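Fanconi-associated nuclease 1 homolog (Pseudomonas aeruginosa, PDB 5Y7Q) is a bacterial homolog of the Fanconi-associated nuclease FAN1, a largely helical protein that carries a VRR-NUC domain. Local coordinates at residues A[307-319]-A[331-344]. Sequence-based numbering, arbitrary orientation.
Sequences SHPGARLRAIRSL and LAREASCAPESDAE. With nucleotides of chain D.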
ATOM      1  N   SER A 307       6.123 -18.281  -0.311  1.00 79.10           N
ATOM      2  CA  SER A 307       5.067 -18.513  -1.297  1.00 78.16           C
ATOM      3  C   SER A 307       4.566 -17.216  -1.925  1.00 69.20           C
ATOM      4  O   SER A 307       3.565 -17.229  -2.651  1.00 65.90           O
ATOM      5  CB  SER A 307       3.897 -19.292  -0.674  1.00 80.94           C
ATOM      6  OG  SER A 307       3.252 -18.563   0.358  1.00 82.09           O
ATOM      7  N   HIS A 308       5.223 -16.101  -1.627  1.00 69.35           N
ATOM      8  CA  HIS A 308       4.879 -14.813  -2.211  1.00 76.85           C
ATOM      9  C   HIS A 308       4.834 -14.912  -3.738  1.00 83.42           C
ATOM     10  O   HIS A 308       5.650 -15.624  -4.340  1.00 87.26           O
ATOM     11  CB  HIS A 308       5.909 -13.769  -1.767  1.00 81.34           C
ATOM     12  CG  HIS A 308       5.546 -12.362  -2.117  1.00 84.14           C
ATOM     13  ND1 HIS A 308       4.694 -11.602  -1.347  1.00 83.30           N
ATOM     14  CD2 HIS A 308       5.923 -11.575  -3.152  1.00 83.06           C
ATOM     15  CE1 HIS A 308       4.558 -10.408  -1.896  1.00 84.90           C
ATOM     16  NE2 HIS A 308       5.292 -10.367  -2.995  1.00 81.59           N
ATOM     17  N   PRO A 309       3.906 -14.226  -4.396  1.00 84.06           N
ATOM     18  CA  PRO A 309       3.794 -14.367  -5.856  1.00 84.95           C
ATOM     19  C   PRO A 309       5.043 -13.843  -6.559  1.00 76.43           C
ATOM     20  O   PRO A 309       5.534 -12.753  -6.260  1.00 77.41           O
ATOM     21  CB  PRO A 309       2.549 -13.538  -6.190  1.00 80.97           C
ATOM     22  CG  PRO A 309       2.467 -12.550  -5.087  1.00 80.26           C
ATOM     23  CD  PRO A 309       2.925 -13.273  -3.858  1.00 77.23           C
ATOM     24  N   GLY A 310       5.572 -14.636  -7.493  1.00 70.22           N
ATOM     25  CA  GLY A 310       6.801 -14.271  -8.175  1.00 62.24           C
ATOM     26  C   GLY A 310       8.089 -14.662  -7.471  1.00 62.33           C
ATOM     27  O   GLY A 310       9.170 -14.421  -8.024  1.00 60.52           O
ATOM     28  N   ALA A 311       8.011 -15.288  -6.287  1.00 59.72           N
ATOM     29  CA  ALA A 311       9.203 -15.662  -5.534  1.00 56.21           C
ATOM     30  C   ALA A 311       9.940 -16.856  -6.135  1.00 61.62           C
ATOM     31  O   ALA A 311      11.173 -16.855  -6.186  1.00 55.74           O
ATOM     32  CB  ALA A 311       8.834 -15.960  -4.078  1.00 62.63           C
ATOM     33  N   ARG A 312       9.223 -17.906  -6.547  1.00 58.64           N
ATOM     34  CA  ARG A 312       9.886 -19.056  -7.161  1.00 54.77           C
ATOM     35  C   ARG A 312      10.786 -18.624  -8.314  1.00 59.25           C
ATOM     36  O   ARG A 312      11.943 -19.056  -8.423  1.00 59.50           O
ATOM     37  CB  ARG A 312       8.836 -20.046  -7.650  1.00 57.05           C
ATOM     38  CG  ARG A 312       9.324 -21.454  -7.861  1.00 60.52           C
ATOM     39  CD  ARG A 312       8.423 -22.090  -8.881  1.00 68.35           C
ATOM     40  NE  ARG A 312       7.569 -23.170  -8.389  1.00 70.06           N
ATOM     41  CZ  ARG A 312       6.396 -23.509  -8.927  1.00 65.31           C
ATOM     42  NH1 ARG A 312       5.900 -22.849  -9.963  1.00 55.11           N
ATOM     43  NH2 ARG A 312       5.700 -24.510  -8.409  1.00 79.96           N
ATOM     44  N   LEU A 313      10.264 -17.758  -9.178  1.00 69.46           N
ATOM     45  CA  LEU A 313      11.050 -17.197 -10.272  1.00 65.51           C
ATOM     46  C   LEU A 313      12.320 -16.537  -9.757  1.00 62.91           C
ATOM     47  O   LEU A 313      13.417 -16.767 -10.285  1.00 62.01           O
ATOM     48  CB  LEU A 313      10.194 -16.185 -11.020  1.00 64.43           C
ATOM     49  CG  LEU A 313      10.222 -16.143 -12.521  1.00 61.39           C
ATOM     50  CD1 LEU A 313      10.470 -17.509 -13.030  1.00 58.48           C
ATOM     51  CD2 LEU A 313       8.855 -15.633 -12.958  1.00 71.17           C
ATOM     52  N   ARG A 314      12.189 -15.692  -8.730  1.00 60.89           N
ATOM     53  CA  ARG A 314      13.369 -15.033  -8.184  1.00 57.22           C
ATOM     54  C   ARG A 314      14.356 -16.043  -7.600  1.00 62.99           C
ATOM     55  O   ARG A 314      15.563 -15.789  -7.578  1.00 72.66           O
ATOM     56  CB  ARG A 314      12.969 -13.999  -7.129  1.00 61.66           C
ATOM     57  CG  ARG A 314      11.946 -12.931  -7.555  1.00 68.25           C
ATOM     58  CD  ARG A 314      12.308 -12.241  -8.869  1.00 84.60           C
ATOM     59  NE  ARG A 314      13.733 -11.931  -8.998  1.00 91.25           N
ATOM     60  CZ  ARG A 314      14.342 -11.685 -10.157  1.00 92.76           C
ATOM     61  NH1 ARG A 314      13.652 -11.715 -11.308  1.00 84.09           N
ATOM     62  NH2 ARG A 314      15.645 -11.419 -10.163  1.00 94.48           N
ATOM     63  N   ALA A 315      13.882 -17.197  -7.139  1.00 53.48           N
ATOM     64  CA  ALA A 315      14.811 -18.202  -6.642  1.00 57.00           C
ATOM     65  C   ALA A 315      15.570 -18.865  -7.794  1.00 60.47           C
ATOM     66  O   ALA A 315      16.793 -19.046  -7.715  1.00 56.40           O
ATOM     67  CB  ALA A 315      14.069 -19.235  -5.787  1.00 52.78           C
ATOM     68  N   ILE A 316      14.867 -19.244  -8.874  1.00 54.42           N
ATOM     69  CA  ILE A 316      15.569 -19.770 -10.053  1.00 53.81           C
ATOM     70  C   ILE A 316      16.629 -18.778 -10.514  1.00 55.12           C
ATOM     71  O   ILE A 316      17.812 -19.115 -10.674  1.00 54.91           O
ATOM     72  CB  ILE A 316      14.582 -20.082 -11.193  1.00 51.04           C
ATOM     73  CG1 ILE A 316      13.543 -21.100 -10.741  1.00 51.77           C
ATOM     74  CG2 ILE A 316      15.326 -20.593 -12.401  1.00 51.32           C
ATOM     75  CD1 ILE A 316      12.231 -20.979 -11.451  1.00 54.51           C
ATOM     76  N   ARG A 317      16.218 -17.528 -10.713  1.00 57.16           N
ATOM     77  CA  ARG A 317      17.161 -16.529 -11.190  1.00 65.51           C
ATOM     78  C   ARG A 317      18.317 -16.338 -10.212  1.00 72.60           C
ATOM     79  O   ARG A 317      19.454 -16.125 -10.645  1.00 85.17           O
ATOM     80  CB  ARG A 317      16.430 -15.213 -11.452  1.00 73.17           C
ATOM     81  CG  ARG A 317      17.331 -14.069 -11.890  1.00 90.47           C
ATOM     82  CD  ARG A 317      18.180 -14.400 -13.126  1.00 98.62           C
ATOM     83  NE  ARG A 317      19.139 -13.330 -13.418  1.00105.80           N
ATOM     84  CZ  ARG A 317      20.160 -13.439 -14.266  1.00107.20           C
ATOM     85  NH1 ARG A 317      20.362 -14.573 -14.921  1.00109.45           N
ATOM     86  NH2 ARG A 317      20.982 -12.414 -14.461  1.00105.43           N
ATOM     87  N   SER A 318      18.070 -16.440  -8.897  1.00 66.94           N
ATOM     88  CA  SER A 318      19.176 -16.318  -7.949  1.00 65.96           C
ATOM     89  C   SER A 318      20.144 -17.486  -8.067  1.00 61.24           C
ATOM     90  O   SER A 318      21.362 -17.283  -8.055  1.00 57.97           O
ATOM     91  CB  SER A 318      18.663 -16.213  -6.516  1.00 75.48           C
ATOM     92  OG  SER A 318      18.125 -14.932  -6.262  1.00 80.55           O
ATOM     93  N   LEU A 319      19.631 -18.715  -8.172  1.00 54.93           N
ATOM     94  CA  LEU A 319      20.524 -19.849  -8.372  1.00 60.44           C
ATOM     95  C   LEU A 319      21.374 -19.640  -9.616  1.00 67.56           C
ATOM     96  O   LEU A 319      22.605 -19.802  -9.578  1.00 63.61           O
ATOM     97  CB  LEU A 319      19.733 -21.150  -8.456  1.00 53.17           C
ATOM     98  CG  LEU A 319      19.155 -21.696  -7.144  1.00 55.95           C
ATOM     99  CD1 LEU A 319      17.924 -22.570  -7.361  1.00 51.24           C
ATOM    100  CD2 LEU A 319      20.218 -22.435  -6.315  1.00 53.04           C
ATOM    101  N   LEU A 331      14.603 -26.618 -10.592  1.00 49.36           N
ATOM    102  CA  LEU A 331      13.500 -25.815 -10.102  1.00 52.60           C
ATOM    103  C   LEU A 331      12.683 -25.275 -11.261  1.00 59.04           C
ATOM    104  O   LEU A 331      11.451 -25.269 -11.214  1.00 50.02           O
ATOM    105  CB  LEU A 331      14.039 -24.686  -9.226  1.00 52.86           C
ATOM    106  CG  LEU A 331      12.987 -23.855  -8.501  1.00 54.05           C
ATOM    107  CD1 LEU A 331      11.940 -24.749  -7.830  1.00 49.61           C
ATOM    108  CD2 LEU A 331      13.674 -22.966  -7.499  1.00 58.77           C
ATOM    109  N   ALA A 332      13.350 -24.851 -12.327  1.00 50.16           N
ATOM    110  CA  ALA A 332      12.625 -24.380 -13.500  1.00 58.25           C
ATOM    111  C   ALA A 332      11.737 -25.474 -14.097  1.00 58.17           C
ATOM    112  O   ALA A 332      10.617 -25.200 -14.551  1.00 59.11           O
ATOM    113  CB  ALA A 332      13.614 -23.853 -14.539  1.00 58.69           C
ATOM    114  N   ARG A 333      12.204 -26.721 -14.115  1.00 54.55           N
ATOM    115  CA  ARG A 333      11.348 -27.767 -14.670  1.00 60.22           C
ATOM    116  C   ARG A 333      10.171 -28.047 -13.745  1.00 66.08           C
ATOM    117  O   ARG A 333       9.024 -28.207 -14.208  1.00 63.53           O
ATOM    118  CB  ARG A 333      12.148 -29.035 -14.924  1.00 52.95           C
ATOM    119  CG  ARG A 333      12.890 -29.053 -16.223  1.00 54.18           C
ATOM    120  CD  ARG A 333      13.283 -30.476 -16.579  1.00 66.92           C
ATOM    121  NE  ARG A 333      12.260 -31.439 -16.182  1.00 81.28           N
ATOM    122  CZ  ARG A 333      11.206 -31.756 -16.930  1.00 88.42           C
ATOM    123  NH1 ARG A 333      11.056 -31.171 -18.126  1.00 86.58           N
ATOM    124  NH2 ARG A 333      10.311 -32.646 -16.481  1.00 81.52           N
ATOM    125  N   GLU A 334      10.449 -28.102 -12.436  1.00 67.46           N
ATOM    126  CA  GLU A 334       9.410 -28.176 -11.416  1.00 62.97           C
ATOM    127  C   GLU A 334       8.351 -27.109 -11.654  1.00 62.43           C
ATOM    128  O   GLU A 334       7.159 -27.409 -11.779  1.00 66.25           O
ATOM    129  CB  GLU A 334      10.067 -28.015 -10.043  1.00 68.57           C
ATOM    130  CG  GLU A 334       9.224 -28.269  -8.818  1.00 80.62           C
ATOM    131  CD  GLU A 334      10.057 -28.090  -7.546  1.00 93.95           C
ATOM    132  OE1 GLU A 334      11.280 -28.379  -7.611  1.00 93.50           O
ATOM    133  OE2 GLU A 334       9.507 -27.639  -6.504  1.00 95.45           O
ATOM    134  N   ALA A 335       8.783 -25.859 -11.780  1.00 55.02           N
ATOM    135  CA  ALA A 335       7.846 -24.762 -11.925  1.00 55.68           C
ATOM    136  C   ALA A 335       7.033 -24.886 -13.199  1.00 67.55           C
ATOM    137  O   ALA A 335       5.825 -24.627 -13.193  1.00 78.97           O
ATOM    138  CB  ALA A 335       8.598 -23.443 -11.918  1.00 51.43           C
ATOM    139  N   SER A 336       7.675 -25.254 -14.311  1.00 75.96           N
ATOM    140  CA  SER A 336       6.953 -25.324 -15.578  1.00 78.18           C
ATOM    141  C   SER A 336       5.951 -26.465 -15.606  1.00 82.45           C
ATOM    142  O   SER A 336       5.013 -26.414 -16.403  1.00 85.70           O
ATOM    143  CB  SER A 336       7.926 -25.456 -16.755  1.00 73.50           C
ATOM    144  OG  SER A 336       8.554 -26.726 -16.760  1.00 78.31           O
ATOM    145  N   CYS A 337       6.119 -27.485 -14.754  1.00 92.66           N
ATOM    146  CA  CYS A 337       5.074 -28.503 -14.625  1.00 94.88           C
ATOM    147  C   CYS A 337       3.738 -27.895 -14.182  1.00 92.26           C
ATOM    148  O   CYS A 337       2.678 -28.309 -14.661  1.00 98.79           O
ATOM    149  CB  CYS A 337       5.505 -29.605 -13.648  1.00 97.52           C
ATOM    150  SG  CYS A 337       6.935 -30.629 -14.152  1.00103.69           S
ATOM    151  N   ALA A 338       3.755 -26.945 -13.244  1.00 82.75           N
ATOM    152  CA  ALA A 338       2.522 -26.329 -12.744  1.00 82.62           C
ATOM    153  C   ALA A 338       2.734 -24.858 -12.394  1.00 77.60           C
ATOM    154  O   ALA A 338       2.884 -24.496 -11.221  1.00 80.21           O
ATOM    155  CB  ALA A 338       1.985 -27.101 -11.540  1.00 89.98           C
ATOM    156  N   PRO A 339       2.714 -23.968 -13.389  1.00 72.52           N
ATOM    157  CA  PRO A 339       3.031 -22.553 -13.122  1.00 72.97           C
ATOM    158  C   PRO A 339       2.036 -21.888 -12.180  1.00 74.70           C
ATOM    159  O   PRO A 339       0.865 -22.265 -12.100  1.00 73.94           O
ATOM    160  CB  PRO A 339       2.985 -21.901 -14.510  1.00 70.49           C
ATOM    161  CG  PRO A 339       3.006 -23.031 -15.489  1.00 70.35           C
ATOM    162  CD  PRO A 339       2.381 -24.204 -14.802  1.00 70.58           C
ATOM    163  N   GLU A 340       2.533 -20.874 -11.464  1.00 72.33           N
ATOM    164  CA  GLU A 340       1.736 -20.140 -10.490  1.00 73.45           C
ATOM    165  C   GLU A 340       0.842 -19.100 -11.144  1.00 73.38           C
ATOM    166  O   GLU A 340      -0.247 -18.815 -10.635  1.00 75.58           O
ATOM    167  CB  GLU A 340       2.650 -19.443  -9.475  1.00 87.58           C
ATOM    168  CG  GLU A 340       3.422 -20.377  -8.538  1.00 96.71           C
ATOM    169  CD  GLU A 340       4.326 -19.643  -7.530  1.00 99.28           C
ATOM    170  OE1 GLU A 340       4.533 -18.403  -7.655  1.00 93.16           O
ATOM    171  OE2 GLU A 340       4.830 -20.337  -6.611  1.00 99.58           O
ATOM    172  N   SER A 341       1.290 -18.516 -12.250  1.00 72.88           N
ATOM    173  CA  SER A 341       0.617 -17.384 -12.869  1.00 69.61           C
ATOM    174  C   SER A 341       1.049 -17.313 -14.323  1.00 81.17           C
ATOM    175  O   SER A 341       1.929 -18.055 -14.769  1.00 82.68           O
ATOM    176  CB  SER A 341       0.958 -16.082 -12.148  1.00 62.80           C
ATOM    177  OG  SER A 341       2.363 -15.900 -12.090  1.00 59.94           O
ATOM    178  N   ASP A 342       0.447 -16.377 -15.058  1.00 84.56           N
ATOM    179  CA  ASP A 342       0.914 -16.144 -16.417  1.00 82.59           C
ATOM    180  C   ASP A 342       2.259 -15.445 -16.407  1.00 71.95           C
ATOM    181  O   ASP A 342       3.101 -15.713 -17.274  1.00 67.27           O
ATOM    182  CB  ASP A 342      -0.119 -15.341 -17.206  1.00 99.32           C
ATOM    183  CG  ASP A 342      -1.321 -16.190 -17.624  1.00112.85           C
ATOM    184  OD1 ASP A 342      -2.396 -15.616 -17.928  1.00115.11           O
ATOM    185  OD2 ASP A 342      -1.185 -17.437 -17.638  1.00114.69           O
ATOM    186  N   ALA A 343       2.493 -14.585 -15.410  1.00 71.03           N
ATOM    187  CA  ALA A 343       3.811 -13.976 -15.243  1.00 67.16           C
ATOM    188  C   ALA A 343       4.887 -15.037 -15.094  1.00 62.95           C
ATOM    189  O   ALA A 343       5.998 -14.898 -15.628  1.00 67.44           O
ATOM    190  CB  ALA A 343       3.819 -13.047 -14.034  1.00 56.33           C
ATOM    191  N   GLU A 344       4.568 -16.117 -14.392  1.00 60.28           N
ATOM    192  CA  GLU A 344       5.567 -17.143 -14.187  1.00 59.53           C
ATOM    193  C   GLU A 344       5.798 -17.928 -15.468  1.00 58.11           C
ATOM    194  O   GLU A 344       6.944 -18.238 -15.800  1.00 62.78           O
ATOM    195  CB  GLU A 344       5.161 -18.038 -13.016  1.00 62.88           C
ATOM    196  CG  GLU A 344       6.202 -19.086 -12.678  1.00 71.98           C
ATOM    197  CD  GLU A 344       6.190 -19.503 -11.218  1.00 87.33           C
ATOM    198  OE1 GLU A 344       6.659 -18.699 -10.366  1.00110.47           O
ATOM    199  OE2 GLU A 344       5.723 -20.631 -10.933  1.00 83.86           O
TER
ATOM    200  P    DA D   3      18.691  -9.357 -13.386  1.00147.18           P
ATOM    201  OP1  DA D   3      19.104 -10.487 -12.533  1.00149.50           O
ATOM    202  OP2  DA D   3      17.250  -9.028 -13.421  1.00135.53           O
ATOM    203  O5'  DA D   3      19.506  -8.035 -12.976  1.00144.46           O
ATOM    204  C5'  DA D   3      20.938  -8.058 -12.972  1.00143.40           C
ATOM    205  C4'  DA D   3      21.544  -6.775 -12.414  1.00145.45           C
ATOM    206  O4'  DA D   3      21.088  -5.638 -13.164  1.00142.89           O
ATOM    207  C3'  DA D   3      21.195  -6.436 -10.985  1.00153.88           C
ATOM    208  O3'  DA D   3      22.190  -5.554 -10.496  1.00159.09           O
ATOM    209  C2'  DA D   3      19.854  -5.725 -11.159  1.00148.89           C
ATOM    210  C1'  DA D   3      20.154  -4.896 -12.394  1.00145.21           C
ATOM    211  N9   DA D   3      19.036  -4.655 -13.273  1.00144.60           N
ATOM    212  C8   DA D   3      18.174  -5.577 -13.794  1.00137.54           C
ATOM    213  N7   DA D   3      17.302  -5.067 -14.627  1.00135.08           N
ATOM    214  C5   DA D   3      17.643  -3.723 -14.678  1.00136.36           C
ATOM    215  C6   DA D   3      17.106  -2.635 -15.382  1.00135.38           C
ATOM    216  N6   DA D   3      16.065  -2.749 -16.209  1.00135.26           N
ATOM    217  N1   DA D   3      17.684  -1.421 -15.204  1.00138.39           N
ATOM    218  C2   DA D   3      18.730  -1.319 -14.374  1.00141.95           C
ATOM    219  N3   DA D   3      19.320  -2.271 -13.659  1.00149.17           N
ATOM    220  C4   DA D   3      18.722  -3.461 -13.862  1.00146.84           C
ATOM    221  P    DA D   2      15.933 -11.714 -18.745  1.00145.51           P
ATOM    222  OP1  DA D   2      15.792 -12.847 -17.804  1.00145.36           O
ATOM    223  OP2  DA D   2      14.717 -10.948 -19.083  1.00146.22           O
ATOM    224  O5'  DA D   2      17.005 -10.675 -18.169  1.00139.17           O
ATOM    225  C5'  DA D   2      18.408 -10.974 -18.207  1.00133.67           C
ATOM    226  C4'  DA D   2      19.153 -10.084 -17.243  1.00133.26           C
ATOM    227  O4'  DA D   2      19.342  -8.778 -17.849  1.00132.62           O
ATOM    228  C3'  DA D   2      18.388  -9.831 -15.942  1.00142.93           C
ATOM    229  O3'  DA D   2      19.264  -9.723 -14.846  1.00146.72           O
ATOM    230  C2'  DA D   2      17.710  -8.509 -16.212  1.00144.34           C
ATOM    231  C1'  DA D   2      18.768  -7.797 -17.008  1.00141.50           C
ATOM    232  N9   DA D   2      18.176  -6.745 -17.798  1.00141.61           N
ATOM    233  C8   DA D   2      17.086  -6.845 -18.615  1.00136.22           C
ATOM    234  N7   DA D   2      16.737  -5.713 -19.163  1.00136.78           N
ATOM    235  C5   DA D   2      17.644  -4.808 -18.646  1.00141.81           C
ATOM    236  C6   DA D   2      17.816  -3.433 -18.837  1.00143.14           C
ATOM    237  N6   DA D   2      17.043  -2.704 -19.637  1.00140.32           N
ATOM    238  N1   DA D   2      18.820  -2.833 -18.174  1.00148.02           N
ATOM    239  C2   DA D   2      19.599  -3.567 -17.373  1.00150.96           C
ATOM    240  N3   DA D   2      19.535  -4.867 -17.113  1.00149.21           N
ATOM    241  C4   DA D   2      18.526  -5.430 -17.790  1.00144.24           C
TER
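L331 sits as a knob among R312, A315, I316 and L319, locking helix 325-337 against helix 311-321 in an antiparallel helical hairpin. The axes of 311-319 and 331-337 come within 10.1 Å, their directions 157° apart. L331 carries CG anti to its own backbone nitrogen (chi1 -173°), which swings the branch across I316 at a slant, with I316 CG1 3.6 Å from L331 CG. I316 CD1 continues over A332 and A335, and L351 of helix 342-358 closes in on the same isoleucine.

The polar part gathers round R312. A335 CA lies against one face of its guanidinium and E340 OE2 stands over the other, 4.3 Å from R312 NE, acting through charge alone. A salt bridge joins R312 NH1 to E344 OE2. That same oxygen also accepts from E340 N at 3.2 Å, from above the carboxylate plane, tying the link from helix 325-337 to helix 342-358 to the arginine. S341 caps the next helix, its OG accepting from E344 N.

On the side of helix 311-321 turned from this interface, R317 grips the DNA: its NE donates to OP1 of DA3 of chain D at 3.0 Å, with an N-H...O angle of 161°.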